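Bifunctional endomannanase/endoglucanase (PDB 3W0K) probably hydrolyses internal beta-1,4 linkages of mannan and cellulose-type polysaccharides, acting as a family 5 glycoside hydrolase built on a beta/alpha barrel. Local coordinates at residues Leu83-Gly88 with Asp95-Asn100; Asn100-Lys105 with Asn136-Ile141; Gly197-Ala202 with Lys230-Asp235; Thr204-Ser209 with Pro218-Pro223. All blocks are in the same frame, centred on the assembly; numbering follows the deposited sequence.

Overall arrangement
The four contacts join loops and nearby elements of a closed eight-stranded beta/alpha barrel and fall into two neighbouring pairs. Contacts 1 and 2, with centres about 9 Å apart, share Asn100 and use the long loop between strand 78-83 and helix 105-121: contact 1 folds that loop on itself, while contact 2 packs it against the loop after strand 130-133. Contacts 3 and 4, their centres about 10 Å apart, belong to the excursion after strand 192-197, and contact 4 is nested inside the chain loop that contact 3 closes. Contact 1 is buried and polar, with a salt bridge at its heart. Contacts 2 and 3 are buried tryptophan-proline packing; contact 4, partly buried, sets a tyrosine on proline.

Contact 1. Residues Leu83-Gly88 with Asp95-Asn100; sequences LHRAPG and DIERDN
The loop that follows barrel strand 78-83 is folded back on itself here, and the carboxylate of Glu97 is shared between the side chain of Arg85 and the backbone of Gly88. Arg85 NH1 donates to Glu97 OE2 at 2.8 Å in a salt bridge whose N-H...O angle is 164°. The bond lies close to the guanidinium plane and uses the anti lone pair of OE2, with the two flat groups nearly coplanar. The other oxygen, Glu97 OE1, accepts from Gly88 N at 3.1 Å, approached from above the carboxylate plane. OE1 is also held by Tyr45 OH, so that two bonds grip it. A bend in the glutamate chain (chi2 -59°) turns its carboxylate back across the loop to meet both donors. Over one face of the guanidinium lies Ile96 CG2, 4.1 Å from Arg85 NH1, an apolar lid that suits a flat ion gripped at its edge.

Strand 78-83 is the third strand of the beta/alpha barrel, so this link belongs to its third strand-to-helix loop, ahead of helix 105-121. Next door, His84 NE2 bonds a Tris molecule, probably from the crystallisation liquor. Arg85 NH2 reaches Arg93 O.

Beyond the ion pair the two backbones come close. Gly88 takes a left-handed conformation natural to a residue without a side chain, and its CA makes a CA-H...O contact of 3.3 Å with Asp99 O. Asn100 ND2 bonds Tyr144 O, while a water bridges Asn100 OD1 and Gly88 O, 2.8 Å from each.

Contact 2. Residues Asn100-Lys105 with Asn136-Ile141; sequences NLWLDK and NEPPNI
Trp102 presses its indole against two consecutive prolines, Pro138 and Pro139, and the fit is tightest at the pyrrole side of the ring. There Pro139 CD comes within 3.4 Å of Trp102 NE1 and 3.6 Å of Trp102 CE2. The proline meets the indole obliquely. At the far corner of the benzo ring the packing relaxes: Pro138 CB stands 4.0 Å from Trp102 CH2. A large flat ring suits this place because it bridges backbones whose nearest CA atoms, those of Trp102 and Pro138, are 9.1 Å apart; rigid prolines give it a fixed surface to rest on. No hydrogen bond crosses between the segments.

The turn carrying the tryptophan is held from within. Asn100 OD1 accepts from Trp102 N at 3.1 Å, an Asx turn, and Asp104 OD2 receives Asn100 N at 2.8 Å. All three touching residues are buried; only as the chain runs on from Pro139, at Asn140 and Ile141, does it become exposed to solvent.

Residues 136-138 spell the Asn-Glu-Pro sequence familiar from family 5 enzymes, in whose relatives the glutamate is the acid/base; here Glu137 OE1 bonds a Tris molecule. Tyr89 meets the Trp102 ring edge-to-face. The contact thus ties the loop leading into helix 105-121 to the loop after strand 130-133, with Pro138 also touching helix 148-165 and strand 170-174.

Contact 3. Residues Gly197-Ala202 with Lys230-Asp235; sequences GYQPMA and KVWNKD
With CG beside its backbone N (chi1 -75°) and the ring turned by a chi2 of 84°, Trp232 lays one indole face against Pro200. The peptide bond before that proline is cis, which proline tolerates far better than other residues. Pro200 CB sits 3.7 Å from the centroid of the five-membered ring, only 14° off its normal, a CH-pi contact. Pro200 CD reaches the benzo ring, 3.9 Å from Trp232 CE3. A proline suits this place because its compact, rigid, apolar ring can pack closely against the indole, with CB presenting its C-H to the pi face.

The far end of the indole is met by Gln199, whose CB lies obliquely 3.8 Å from Trp232 CZ3. The polar end of Gln199 turns elsewhere: bent at chi2, the chain brings Gln199 OE1 to accept Met201 N at 3.1 Å, the donor lying above the carbonyl plane. This bond spans Pro200, which holds the N-cap of the short helix 201-204, a position whose own N-H takes no part in the helix's hydrogen bonds, so proline's missing N-H costs the helix nothing. No hydrogen bond runs between the segments, and all three touching residues are buried.

Around this apolar core, Trp227 of strand 225-227 touches Gln199 and Pro200, and its ring also meets that of Trp232. Helix 267-284 closes on Pro200 through Trp273, whose NE1 bonds Gln199 O. The contact therefore joins the end of barrel strand 192-197 to the small hairpin 225-227/230-232, at the point where the chain enters helix 234-249.

Contact 4. Residues Thr204-Ser209 with Pro218-Pro223; sequences THYQAS and PEPYYP
Pro220 crosses one face of the Tyr206 ring at about a right angle. The tyrosine's CG stands anti to the backbone N (chi1 173°), which directs the ring across to the proline. Tyr206 CB touches Pro220 CG at 3.6 Å, and the next atom, Tyr206 CG, is closer still at 3.4 Å to the same Pro220 CG. Pro220 CD sits over the middle of the ring, 3.3 Å from the ring centroid and just 5° off the normal, a CH-pi contact almost straight over the face. Proline fits because its CD, bonded to nitrogen, carries slightly polarised C-H groups that an aromatic face accepts well.

Tyr206 is the second residue of a type II beta turn from His205 to Ala208, closed by Ala208 N donating to His205 O at 3.0 Å. Gln207, in the left-handed third position of this turn, folds its CG over the opposite ring face, 3.6 Å above the plane, so the aromatic is sandwiched between two aliphatic groups. The turn lies in the long loop after helix 201-204, before strand 225-227.

Farther out, Tyr206 CE1 comes 3.5 Å from Pro218 O. At the tip, Tyr206 OH meets Glu219 CA at 3.8 Å, where Glu219 is exposed and Tyr206 only partly covered. Lys264 and Thr265 also touch the tyrosine.

Contact 1. Residues Leu83-Gly88 with Asp95-Asn100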
# COMPACT_ATOMS: atom_id res chain seq x y z
N LEU A 83 6.58 3.52 5.20
CA LEU A 83 6.73 3.16 6.61
C LEU A 83 5.38 2.56 6.97
O LEU A 83 4.37 3.27 7.04
CB LEU A 83 7.03 4.38 7.49
CG LEU A 83 8.44 4.96 7.47
CD1 LEU A 83 8.58 6.01 8.57
CD2 LEU A 83 9.47 3.86 7.67
N HIS A 84 5.34 1.23 7.10
CA HIS A 84 4.11 0.53 7.45
C HIS A 84 3.87 0.66 8.94
O HIS A 84 2.75 0.91 9.39
CB HIS A 84 4.18 -0.93 7.03
CG HIS A 84 2.86 -1.62 7.09
ND1 HIS A 84 2.44 -2.32 8.20
CD2 HIS A 84 1.84 -1.68 6.20
CE1 HIS A 84 1.21 -2.77 8.00
NE2 HIS A 84 0.83 -2.39 6.79
N ARG A 85 4.92 0.35 9.71
CA ARG A 85 4.89 0.55 11.15
C ARG A 85 5.88 1.69 11.26
O ARG A 85 7.05 1.56 10.88
CB ARG A 85 5.37 -0.67 11.95
CG ARG A 85 5.42 -0.36 13.46
CD ARG A 85 5.69 -1.59 14.32
NE ARG A 85 4.56 -2.52 14.31
CZ ARG A 85 3.50 -2.44 15.10
NH1 ARG A 85 3.38 -1.45 15.99
NH2 ARG A 85 2.53 -3.34 14.99
N ALA A 86 5.37 2.85 11.66
CA ALA A 86 6.16 4.06 11.82
C ALA A 86 6.22 4.41 13.29
O ALA A 86 5.47 3.84 14.09
CB ALA A 86 5.50 5.20 11.04
N PRO A 87 7.14 5.30 13.69
CA PRO A 87 7.21 5.68 15.11
C PRO A 87 5.84 6.14 15.60
O PRO A 87 5.29 7.14 15.11
CB PRO A 87 8.21 6.83 15.09
CG PRO A 87 9.17 6.40 14.04
CD PRO A 87 8.27 5.88 12.94
N GLY A 88 5.27 5.38 16.52
CA GLY A 88 3.97 5.72 17.08
C GLY A 88 2.74 5.27 16.32
O GLY A 88 1.63 5.69 16.66
N ASP A 95 -1.28 -1.10 19.46
CA ASP A 95 -1.08 -1.19 20.91
C ASP A 95 0.36 -1.54 21.29
O ASP A 95 0.77 -1.35 22.44
CB ASP A 95 -2.04 -2.21 21.52
CG ASP A 95 -1.81 -3.62 21.01
OD1 ASP A 95 -1.90 -3.82 19.78
OD2 ASP A 95 -1.55 -4.52 21.82
N ILE A 96 1.11 -2.10 20.34
CA ILE A 96 2.51 -2.48 20.53
C ILE A 96 3.40 -1.24 20.59
O ILE A 96 4.50 -1.28 21.15
CB ILE A 96 2.97 -3.43 19.38
CG1 ILE A 96 2.33 -4.81 19.56
CG2 ILE A 96 4.49 -3.55 19.32
CD1 ILE A 96 2.70 -5.80 18.47
N GLU A 97 2.93 -0.13 20.01
CA GLU A 97 3.70 1.11 20.04
C GLU A 97 3.65 1.74 21.42
O GLU A 97 2.68 1.56 22.16
CB GLU A 97 3.14 2.12 19.03
CG GLU A 97 3.37 1.75 17.57
CD GLU A 97 4.85 1.61 17.24
OE1 GLU A 97 5.63 2.53 17.55
OE2 GLU A 97 5.23 0.56 16.69
N ARG A 98 4.70 2.46 21.77
CA ARG A 98 4.77 3.15 23.06
C ARG A 98 4.03 4.48 22.92
O ARG A 98 3.21 4.85 23.77
CB ARG A 98 6.22 3.43 23.44
CG ARG A 98 6.39 4.16 24.77
CD ARG A 98 7.82 4.66 24.96
NE ARG A 98 8.13 5.75 24.04
CZ ARG A 98 9.34 6.28 23.87
NH1 ARG A 98 10.37 5.82 24.56
NH2 ARG A 98 9.50 7.28 23.01
N ASP A 99 4.31 5.17 21.82
CA ASP A 99 3.73 6.48 21.54
C ASP A 99 2.59 6.47 20.53
O ASP A 99 2.31 5.44 19.90
CB ASP A 99 4.82 7.40 20.98
CG ASP A 99 6.06 7.45 21.86
OD1 ASP A 99 5.92 7.32 23.09
OD2 ASP A 99 7.16 7.64 21.30
N ASN A 100 1.96 7.63 20.39
CA ASN A 100 0.87 7.83 19.43
C ASN A 100 1.32 8.93 18.47
O ASN A 100 1.34 10.11 18.82
CB ASN A 100 -0.42 8.26 20.14
CG ASN A 100 -1.52 8.63 19.15
OD1 ASN A 100 -1.42 8.35 17.96
ND2 ASN A 100 -2.56 9.29 19.64
O HOH W 1 -1.20 5.86 16.76

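Contact 2. Residues Asn100-Lys105 with Asn136-Ile141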
# COMPACT_ATOMS: atom_id res chain seq x y z
N ASN A 100 1.96 7.63 20.39
CA ASN A 100 0.87 7.83 19.43
C ASN A 100 1.32 8.93 18.47
O ASN A 100 1.34 10.11 18.82
CB ASN A 100 -0.42 8.26 20.14
CG ASN A 100 -1.52 8.63 19.15
OD1 ASN A 100 -1.42 8.35 17.96
ND2 ASN A 100 -2.56 9.29 19.64
N LEU A 101 1.65 8.53 17.25
CA LEU A 101 2.11 9.44 16.22
C LEU A 101 1.20 10.63 15.96
O LEU A 101 1.67 11.72 15.65
CB LEU A 101 2.29 8.66 14.91
CG LEU A 101 2.73 9.45 13.67
CD1 LEU A 101 4.09 10.08 13.94
CD2 LEU A 101 2.81 8.53 12.46
N TRP A 102 -0.10 10.43 16.11
CA TRP A 102 -1.05 11.49 15.81
C TRP A 102 -1.10 12.65 16.79
O TRP A 102 -1.54 13.73 16.43
CB TRP A 102 -2.44 10.90 15.57
CG TRP A 102 -2.34 9.74 14.63
CD1 TRP A 102 -2.56 8.43 14.92
CD2 TRP A 102 -1.85 9.78 13.28
NE1 TRP A 102 -2.20 7.64 13.85
CE2 TRP A 102 -1.76 8.45 12.83
CE3 TRP A 102 -1.45 10.81 12.42
CZ2 TRP A 102 -1.30 8.11 11.55
CZ3 TRP A 102 -0.99 10.48 11.15
CH2 TRP A 102 -0.92 9.14 10.73
N LEU A 103 -0.56 12.45 17.99
CA LEU A 103 -0.57 13.50 19.01
C LEU A 103 0.75 13.77 19.72
O LEU A 103 0.97 14.87 20.21
CB LEU A 103 -1.62 13.17 20.08
CG LEU A 103 -3.08 13.09 19.66
CD1 LEU A 103 -3.91 12.69 20.87
CD2 LEU A 103 -3.55 14.43 19.11
N ASP A 104 1.60 12.75 19.81
CA ASP A 104 2.87 12.90 20.53
C ASP A 104 4.01 13.53 19.76
O ASP A 104 4.47 12.99 18.75
CB ASP A 104 3.32 11.54 21.08
CG ASP A 104 2.30 10.91 22.01
OD1 ASP A 104 1.44 11.63 22.55
OD2 ASP A 104 2.38 9.68 22.20
N LYS A 105 4.51 14.65 20.29
CA LYS A 105 5.61 15.37 19.67
C LYS A 105 6.85 14.49 19.51
O LYS A 105 7.51 14.54 18.48
CB LYS A 105 5.96 16.61 20.49
CG LYS A 105 7.12 17.44 19.93
CD LYS A 105 7.47 18.59 20.87
CE LYS A 105 8.63 19.42 20.34
NZ LYS A 105 9.92 18.68 20.32
N ASN A 136 1.62 4.17 6.25
CA ASN A 136 0.56 3.29 5.78
C ASN A 136 -0.77 3.45 6.49
O ASN A 136 -0.83 3.50 7.72
CB ASN A 136 0.99 1.82 5.88
CG ASN A 136 -0.11 0.88 5.41
OD1 ASN A 136 -0.33 0.71 4.22
ND2 ASN A 136 -0.82 0.28 6.36
N GLU A 137 -1.83 3.54 5.69
CA GLU A 137 -3.21 3.60 6.16
C GLU A 137 -3.52 4.24 7.52
O GLU A 137 -3.76 3.54 8.51
CB GLU A 137 -3.78 2.17 6.13
CG GLU A 137 -3.70 1.52 4.74
CD GLU A 137 -3.91 0.00 4.74
OE1 GLU A 137 -3.71 -0.65 5.79
OE2 GLU A 137 -4.27 -0.54 3.68
N PRO A 138 -3.51 5.59 7.59
CA PRO A 138 -3.82 6.29 8.84
C PRO A 138 -5.21 5.85 9.32
O PRO A 138 -6.04 5.41 8.52
CB PRO A 138 -3.81 7.76 8.41
CG PRO A 138 -2.80 7.78 7.32
CD PRO A 138 -3.14 6.54 6.53
N PRO A 139 -5.48 5.98 10.63
CA PRO A 139 -6.77 5.58 11.20
C PRO A 139 -7.95 6.48 10.87
O PRO A 139 -7.83 7.47 10.15
CB PRO A 139 -6.48 5.57 12.70
CG PRO A 139 -5.54 6.73 12.85
CD PRO A 139 -4.60 6.56 11.67
N ASN A 140 -9.11 6.09 11.39
CA ASN A 140 -10.32 6.86 11.18
C ASN A 140 -10.28 8.14 12.00
O ASN A 140 -9.57 8.22 13.01
CB ASN A 140 -11.56 6.06 11.59
CG ASN A 140 -11.96 5.05 10.54
OD1 ASN A 140 -12.56 5.40 9.52
ND2 ASN A 140 -11.65 3.78 10.78
N ILE A 141 -11.00 9.15 11.53
CA ILE A 141 -11.09 10.40 12.26
C ILE A 141 -11.78 10.02 13.58
O ILE A 141 -12.79 9.31 13.58
CB ILE A 141 -11.95 11.41 11.47
CG1 ILE A 141 -11.26 11.75 10.14
CG2 ILE A 141 -12.19 12.68 12.29
CD1 ILE A 141 -12.19 12.37 9.11

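Contact 3. Residues Gly197-Ala202 with Lys230-Asp235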
# COMPACT_ATOMS: atom_id res chain seq x y z
N GLY A 197 -8.16 -0.80 -2.73
CA GLY A 197 -9.13 -1.62 -3.44
C GLY A 197 -9.45 -2.86 -2.63
O GLY A 197 -9.17 -3.98 -3.05
N TYR A 198 -10.02 -2.66 -1.45
CA TYR A 198 -10.39 -3.76 -0.58
C TYR A 198 -11.89 -3.80 -0.28
O TYR A 198 -12.34 -4.64 0.48
CB TYR A 198 -9.63 -3.68 0.75
CG TYR A 198 -8.15 -3.94 0.66
CD1 TYR A 198 -7.66 -5.09 0.03
CD2 TYR A 198 -7.23 -3.08 1.27
CE1 TYR A 198 -6.29 -5.38 0.02
CE2 TYR A 198 -5.87 -3.36 1.26
CZ TYR A 198 -5.41 -4.51 0.64
OH TYR A 198 -4.06 -4.82 0.67
N GLN A 199 -12.64 -2.86 -0.85
CA GLN A 199 -14.08 -2.82 -0.61
C GLN A 199 -14.85 -3.60 -1.67
O GLN A 199 -14.55 -3.51 -2.86
CB GLN A 199 -14.58 -1.37 -0.58
CG GLN A 199 -13.99 -0.54 0.56
CD GLN A 199 -14.26 -1.11 1.95
OE1 GLN A 199 -15.12 -1.98 2.13
NE2 GLN A 199 -13.53 -0.62 2.94
N PRO A 200 -15.86 -4.38 -1.24
CA PRO A 200 -16.29 -4.54 0.15
C PRO A 200 -15.40 -5.48 0.96
O PRO A 200 -15.04 -6.56 0.49
CB PRO A 200 -17.70 -5.11 -0.01
CG PRO A 200 -17.58 -5.95 -1.24
CD PRO A 200 -16.79 -5.06 -2.17
N MET A 201 -15.07 -5.07 2.18
CA MET A 201 -14.22 -5.88 3.06
C MET A 201 -14.83 -7.26 3.33
O MET A 201 -14.11 -8.22 3.57
CB MET A 201 -13.97 -5.16 4.38
CG MET A 201 -13.07 -3.93 4.27
SD MET A 201 -11.35 -4.36 3.96
CE MET A 201 -10.78 -4.71 5.62
N ALA A 202 -16.16 -7.34 3.29
CA ALA A 202 -16.88 -8.59 3.53
C ALA A 202 -16.49 -9.65 2.50
O ALA A 202 -16.64 -10.85 2.75
CB ALA A 202 -18.38 -8.35 3.48
N LYS A 230 -25.98 -2.35 3.17
CA LYS A 230 -25.73 -1.74 1.86
C LYS A 230 -25.41 -2.81 0.82
O LYS A 230 -24.72 -3.78 1.10
CB LYS A 230 -24.57 -0.74 1.96
CG LYS A 230 -24.17 -0.12 0.63
CD LYS A 230 -23.04 0.88 0.80
CE LYS A 230 -23.50 2.15 1.48
NZ LYS A 230 -24.51 2.88 0.66
N VAL A 231 -25.95 -2.63 -0.39
CA VAL A 231 -25.73 -3.55 -1.49
C VAL A 231 -24.49 -3.15 -2.28
O VAL A 231 -24.39 -2.01 -2.75
CB VAL A 231 -26.95 -3.58 -2.44
CG1 VAL A 231 -26.70 -4.51 -3.62
CG2 VAL A 231 -28.20 -4.01 -1.68
N TRP A 232 -23.54 -4.07 -2.41
CA TRP A 232 -22.30 -3.79 -3.13
C TRP A 232 -22.24 -4.36 -4.54
O TRP A 232 -22.40 -5.56 -4.76
CB TRP A 232 -21.09 -4.26 -2.33
CG TRP A 232 -20.75 -3.36 -1.18
CD1 TRP A 232 -21.31 -3.38 0.07
CD2 TRP A 232 -19.80 -2.29 -1.18
NE1 TRP A 232 -20.76 -2.39 0.85
CE2 TRP A 232 -19.83 -1.70 0.11
CE3 TRP A 232 -18.92 -1.77 -2.14
CZ2 TRP A 232 -19.02 -0.62 0.46
CZ3 TRP A 232 -18.12 -0.69 -1.79
CH2 TRP A 232 -18.18 -0.13 -0.50
N ASN A 233 -22.00 -3.46 -5.49
CA ASN A 233 -21.86 -3.79 -6.91
C ASN A 233 -20.98 -2.72 -7.53
O ASN A 233 -20.43 -1.87 -6.82
CB ASN A 233 -23.23 -3.87 -7.60
CG ASN A 233 -24.11 -2.66 -7.32
OD1 ASN A 233 -23.66 -1.52 -7.40
ND2 ASN A 233 -25.38 -2.91 -7.02
N LYS A 234 -20.84 -2.73 -8.86
CA LYS A 234 -19.99 -1.74 -9.52
C LYS A 234 -20.44 -0.29 -9.26
O LYS A 234 -19.61 0.60 -9.10
CB LYS A 234 -19.90 -2.01 -11.02
CG LYS A 234 -18.77 -1.26 -11.70
CD LYS A 234 -18.61 -1.67 -13.15
CE LYS A 234 -17.49 -0.91 -13.83
NZ LYS A 234 -17.29 -1.34 -15.24
N ASP A 235 -21.75 -0.07 -9.20
CA ASP A 235 -22.28 1.27 -8.94
C ASP A 235 -21.89 1.73 -7.54
O ASP A 235 -21.60 2.91 -7.33
CB ASP A 235 -23.81 1.29 -9.09
CG ASP A 235 -24.27 1.29 -10.54
OD1 ASP A 235 -23.46 1.62 -11.43
OD2 ASP A 235 -25.45 0.98 -10.78

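Contact 4. Residues Thr204-Ser209 with Pro218-Pro223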
# COMPACT_ATOMS: atom_id res chain seq x y z
N THR A 204 -13.33 -9.18 0.24
CA THR A 204 -11.87 -9.23 0.18
C THR A 204 -11.16 -9.75 1.43
O THR A 204 -10.10 -10.35 1.33
CB THR A 204 -11.27 -7.86 -0.14
OG1 THR A 204 -11.49 -6.97 0.96
CG2 THR A 204 -11.92 -7.28 -1.39
N HIS A 205 -11.74 -9.49 2.60
CA HIS A 205 -11.13 -9.94 3.85
C HIS A 205 -11.97 -10.98 4.58
O HIS A 205 -11.91 -11.10 5.81
CB HIS A 205 -10.83 -8.75 4.76
CG HIS A 205 -9.60 -7.98 4.35
ND1 HIS A 205 -9.50 -7.31 3.15
CD2 HIS A 205 -8.43 -7.77 5.00
CE1 HIS A 205 -8.32 -6.72 3.08
NE2 HIS A 205 -7.65 -6.99 4.18
N TYR A 206 -12.76 -11.74 3.82
CA TYR A 206 -13.59 -12.79 4.39
C TYR A 206 -12.70 -13.81 5.10
O TYR A 206 -11.75 -14.33 4.52
CB TYR A 206 -14.39 -13.48 3.28
CG TYR A 206 -15.17 -14.70 3.72
CD1 TYR A 206 -16.22 -14.60 4.64
CD2 TYR A 206 -14.88 -15.96 3.19
CE1 TYR A 206 -16.96 -15.72 5.02
CE2 TYR A 206 -15.61 -17.08 3.56
CZ TYR A 206 -16.65 -16.96 4.47
OH TYR A 206 -17.37 -18.07 4.83
N GLN A 207 -13.01 -14.04 6.37
CA GLN A 207 -12.27 -14.97 7.23
C GLN A 207 -10.82 -14.55 7.50
O GLN A 207 -9.96 -15.39 7.79
CB GLN A 207 -12.34 -16.40 6.69
CG GLN A 207 -13.74 -17.00 6.75
CD GLN A 207 -13.81 -18.45 6.33
OE1 GLN A 207 -12.99 -18.92 5.54
NE2 GLN A 207 -14.80 -19.17 6.84
N ALA A 208 -10.57 -13.25 7.41
CA ALA A 208 -9.24 -12.70 7.68
C ALA A 208 -9.19 -12.40 9.17
O ALA A 208 -9.83 -11.47 9.65
CB ALA A 208 -9.02 -11.43 6.87
N SER A 209 -8.42 -13.21 9.90
CA SER A 209 -8.28 -13.08 11.35
C SER A 209 -7.88 -11.71 11.90
O SER A 209 -8.33 -11.33 12.98
CB SER A 209 -7.30 -14.14 11.88
OG SER A 209 -6.01 -13.97 11.32
N PRO A 218 -21.46 -13.90 6.13
CA PRO A 218 -21.91 -15.03 5.32
C PRO A 218 -20.91 -15.28 4.20
O PRO A 218 -20.07 -14.42 3.91
CB PRO A 218 -23.24 -14.54 4.77
CG PRO A 218 -22.99 -13.08 4.58
CD PRO A 218 -22.27 -12.70 5.86
N GLU A 219 -20.98 -16.46 3.57
CA GLU A 219 -20.09 -16.78 2.47
C GLU A 219 -20.30 -15.73 1.38
O GLU A 219 -21.42 -15.52 0.92
CB GLU A 219 -20.38 -18.19 1.93
CG GLU A 219 -19.36 -18.69 0.92
CD GLU A 219 -19.59 -20.13 0.50
OE1 GLU A 219 -19.91 -20.97 1.37
OE2 GLU A 219 -19.45 -20.42 -0.71
N PRO A 220 -19.22 -15.03 0.98
CA PRO A 220 -19.30 -13.99 -0.05
C PRO A 220 -19.86 -14.44 -1.39
O PRO A 220 -19.55 -15.52 -1.89
CB PRO A 220 -17.84 -13.55 -0.20
CG PRO A 220 -17.26 -13.82 1.13
CD PRO A 220 -17.84 -15.17 1.46
N TYR A 221 -20.70 -13.58 -1.95
CA TYR A 221 -21.31 -13.78 -3.25
C TYR A 221 -21.21 -12.40 -3.90
O TYR A 221 -21.13 -11.39 -3.20
CB TYR A 221 -22.77 -14.24 -3.13
CG TYR A 221 -23.63 -13.36 -2.26
CD1 TYR A 221 -24.38 -12.32 -2.80
CD2 TYR A 221 -23.69 -13.56 -0.88
CE1 TYR A 221 -25.16 -11.50 -1.99
CE2 TYR A 221 -24.46 -12.75 -0.06
CZ TYR A 221 -25.20 -11.72 -0.63
OH TYR A 221 -25.95 -10.89 0.17
N TYR A 222 -21.18 -12.35 -5.22
CA TYR A 222 -21.04 -11.08 -5.92
C TYR A 222 -21.53 -11.24 -7.36
O TYR A 222 -21.33 -12.30 -7.97
CB TYR A 222 -19.56 -10.66 -5.89
CG TYR A 222 -19.30 -9.23 -6.27
CD1 TYR A 222 -19.51 -8.19 -5.36
CD2 TYR A 222 -18.89 -8.90 -7.56
CE1 TYR A 222 -19.32 -6.87 -5.73
CE2 TYR A 222 -18.70 -7.58 -7.94
CZ TYR A 222 -18.92 -6.57 -7.02
OH TYR A 222 -18.76 -5.26 -7.41
N PRO A 223 -22.14 -10.20 -7.94
CA PRO A 223 -22.43 -8.86 -7.39
C PRO A 223 -23.61 -8.79 -6.42
O PRO A 223 -24.23 -9.80 -6.10
CB PRO A 223 -22.71 -8.04 -8.64
CG PRO A 223 -23.44 -9.03 -9.50
CD PRO A 223 -22.58 -10.27 -9.35